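Local coordinates for protein iron transport multicopper oxidase FET3 (Saccharomyces cerevisiae, PDB 1ZPU) that oxidises Fe(2+) to Fe(3+) at the expense of O2, using four copper ions, so that the iron can be passed to the permease FTR1 for high-affinity uptake, at residues I218-N223 against L302-E306. Sequence-based numbering, arbitrary orientation.
Sequences ITTEKN and LQPYE. With NAG (2-acetamido-2-deoxy-beta-D-glucopyranose), chain I.
Thr220 and Pro304 form a single beta bridge, an example of how an edge strand can be covered by a loop. Strand 218-225 is outermost in its sheet within the second plastocyanin-like domain, and residues 302-306 belong to the long connection toward the third. The packed part is mostly backbone: Tyr305 N donates to Thr219 O (2.7 Å), and Glu221 N to Gln303 O (2.7 Å). With chi1 at -169°, Thr220 OG1 is turned away from its backbone N and makes a weak hydrogen bond to Gln303 O (3.0 Å), for whose proton Glu221 O is a rival acceptor. On the buried side, Leu302 CD1 meets Asn223 CB (3.9 Å), and the Leu302 side chain also rests on Leu297.

The outer side is looser. The Glu221 and Gln303 side chains pass at a slant, CG of the first 3.8 Å from CB of the second; Tyr305 CB lies alongside Thr219 CG2. Asn223 ND2 is bonded to C1 of N-acetylglucosamine (1.5 Å), whose acetyl methyl C8 Gln303 CG approaches (3.9 Å). Cutting Gln303 back to alanine would spare the carbonyl bond, but the acetyl group is likely to lose cover on one side and turn more freely. The chemistry thus implies that main-chain bonds fix the loop on the strand, while Gln303 and Leu302 border the sugar.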
loop_
_atom_site.group_PDB
_atom_site.type_symbol
_atom_site.label_atom_id
_atom_site.label_comp_id
_atom_site.label_asym_id
_atom_site.label_seq_id
_atom_site.Cartn_x
_atom_site.Cartn_y
_atom_site.Cartn_z
ATOM N N ILE A 218 7.988 -7.699 8.878
ATOM C CA ILE A 218 7.892 -8.712 9.952
ATOM C C ILE A 218 8.738 -9.956 9.620
ATOM O O ILE A 218 8.396 -10.718 8.707
ATOM C CB ILE A 218 6.400 -9.128 10.179
ATOM C CG1 ILE A 218 5.530 -7.923 10.602
ATOM C CG2 ILE A 218 6.260 -10.323 11.134
ATOM C CD1 ILE A 218 5.939 -7.201 11.896
ATOM N N THR A 219 9.843 -10.154 10.342
ATOM C CA THR A 219 10.693 -11.342 10.137
ATOM C C THR A 219 9.921 -12.632 10.412
ATOM O O THR A 219 9.195 -12.755 11.407
ATOM C CB THR A 219 11.979 -11.364 11.023
ATOM O OG1 THR A 219 12.718 -10.153 10.863
ATOM C CG2 THR A 219 12.882 -12.534 10.644
ATOM N N THR A 220 10.109 -13.604 9.533
ATOM C CA THR A 220 9.367 -14.845 9.608
ATOM C C THR A 220 10.296 -16.059 9.811
ATOM O O THR A 220 11.510 -15.955 9.624
ATOM C CB THR A 220 8.414 -14.980 8.365
ATOM O OG1 THR A 220 7.499 -16.063 8.571
ATOM C CG2 THR A 220 9.173 -15.231 7.091
ATOM N N GLU A 221 9.728 -17.188 10.232
ATOM C CA GLU A 221 10.439 -18.473 10.195
ATOM C C GLU A 221 10.561 -18.878 8.739
ATOM O O GLU A 221 9.633 -18.655 7.945
ATOM C CB GLU A 221 9.667 -19.576 10.926
ATOM C CG GLU A 221 9.308 -19.287 12.388
ATOM C CD GLU A 221 10.445 -19.557 13.380
ATOM O OE1 GLU A 221 11.586 -19.873 12.953
ATOM O OE2 GLU A 221 10.182 -19.444 14.600
ATOM N N LYS A 222 11.694 -19.479 8.391
ATOM C CA LYS A 222 11.970 -19.923 7.022
ATOM C C LYS A 222 10.803 -20.729 6.433
ATOM O O LYS A 222 10.427 -21.758 6.996
ATOM C CB LYS A 222 13.226 -20.807 7.020
ATOM C CG LYS A 222 14.458 -20.169 7.617
ATOM C CD LYS A 222 15.691 -20.841 7.075
ATOM C CE LYS A 222 16.929 -20.031 7.394
ATOM N NZ LYS A 222 18.027 -20.289 6.424
ATOM N N ASN A 223 10.227 -20.266 5.325
ATOM C CA ASN A 223 9.269 -21.082 4.562
ATOM C C ASN A 223 9.685 -21.170 3.097
ATOM O O ASN A 223 9.740 -20.153 2.403
ATOM C CB ASN A 223 7.827 -20.552 4.677
ATOM C CG ASN A 223 6.743 -21.631 4.369
ATOM O OD1 ASN A 223 6.785 -22.326 3.342
ATOM N ND2 ASN A 223 5.741 -21.721 5.263
ATOM N N LEU A 302 2.351 -18.181 7.322
ATOM C CA LEU A 302 3.669 -17.693 7.740
ATOM C C LEU A 302 3.752 -17.501 9.269
ATOM O O LEU A 302 2.741 -17.219 9.934
ATOM C CB LEU A 302 4.025 -16.415 7.001
ATOM C CG LEU A 302 4.954 -16.519 5.782
ATOM C CD1 LEU A 302 5.018 -17.917 5.163
ATOM C CD2 LEU A 302 4.551 -15.475 4.755
ATOM N N GLN A 303 4.947 -17.692 9.828
ATOM C CA GLN A 303 5.114 -17.654 11.283
ATOM C C GLN A 303 6.147 -16.617 11.684
ATOM O O GLN A 303 7.345 -16.818 11.463
ATOM C CB GLN A 303 5.517 -19.020 11.813
ATOM C CG GLN A 303 4.510 -20.099 11.510
ATOM C CD GLN A 303 5.046 -21.486 11.749
ATOM O OE1 GLN A 303 4.787 -22.397 10.971
ATOM N NE2 GLN A 303 5.802 -21.655 12.821
ATOM N N PRO A 304 5.685 -15.485 12.249
ATOM C CA PRO A 304 6.557 -14.439 12.777
ATOM C C PRO A 304 7.689 -14.982 13.634
ATOM O O PRO A 304 7.469 -15.883 14.445
ATOM C CB PRO A 304 5.609 -13.625 13.650
ATOM C CG PRO A 304 4.313 -13.738 12.950
ATOM C CD PRO A 304 4.263 -15.116 12.370
ATOM N N TYR A 305 8.889 -14.443 13.452
ATOM C CA TYR A 305 10.043 -14.832 14.267
ATOM C C TYR A 305 9.828 -14.430 15.722
ATOM O O TYR A 305 10.121 -15.199 16.627
ATOM C CB TYR A 305 11.330 -14.209 13.720
ATOM C CG TYR A 305 12.597 -14.730 14.364
ATOM C CD1 TYR A 305 13.081 -16.008 14.067
ATOM C CD2 TYR A 305 13.319 -13.943 15.262
ATOM C CE1 TYR A 305 14.246 -16.490 14.650
ATOM C CE2 TYR A 305 14.480 -14.416 15.851
ATOM C CZ TYR A 305 14.940 -15.690 15.545
ATOM O OH TYR A 305 16.095 -16.164 16.139
ATOM N N GLU A 306 9.322 -13.219 15.941
ATOM C CA GLU A 306 8.849 -12.822 17.268
ATOM C C GLU A 306 7.375 -13.189 17.407
ATOM O O GLU A 306 6.490 -12.498 16.889
ATOM C CB GLU A 306 9.077 -11.335 17.542
ATOM C CG GLU A 306 10.490 -11.010 18.010
ATOM C CD GLU A 306 10.859 -9.547 17.781
ATOM O OE1 GLU A 306 10.299 -8.916 16.849
ATOM O OE2 GLU A 306 11.719 -9.033 18.535
HETATM C C1 NAG I . 4.967 -22.948 5.278
HETATM C C2 NAG I . 4.602 -22.941 6.757
HETATM C C3 NAG I . 3.551 -24.016 7.105
HETATM C C4 NAG I . 2.503 -24.362 6.035
HETATM C C5 NAG I . 2.918 -23.937 4.616
HETATM C C6 NAG I . 1.714 -23.601 3.743
HETATM C C7 NAG I . 6.490 -22.164 8.223
HETATM C C8 NAG I . 6.141 -20.702 8.050
HETATM N N2 NAG I . 5.815 -23.113 7.548
HETATM O O3 NAG I . 2.839 -23.629 8.259
HETATM O O4 NAG I . 2.303 -25.771 6.143
HETATM O O5 NAG I . 3.732 -22.780 4.620
HETATM O O6 NAG I . 2.085 -22.700 2.718
HETATM O O7 NAG I . 7.400 -22.470 8.992
#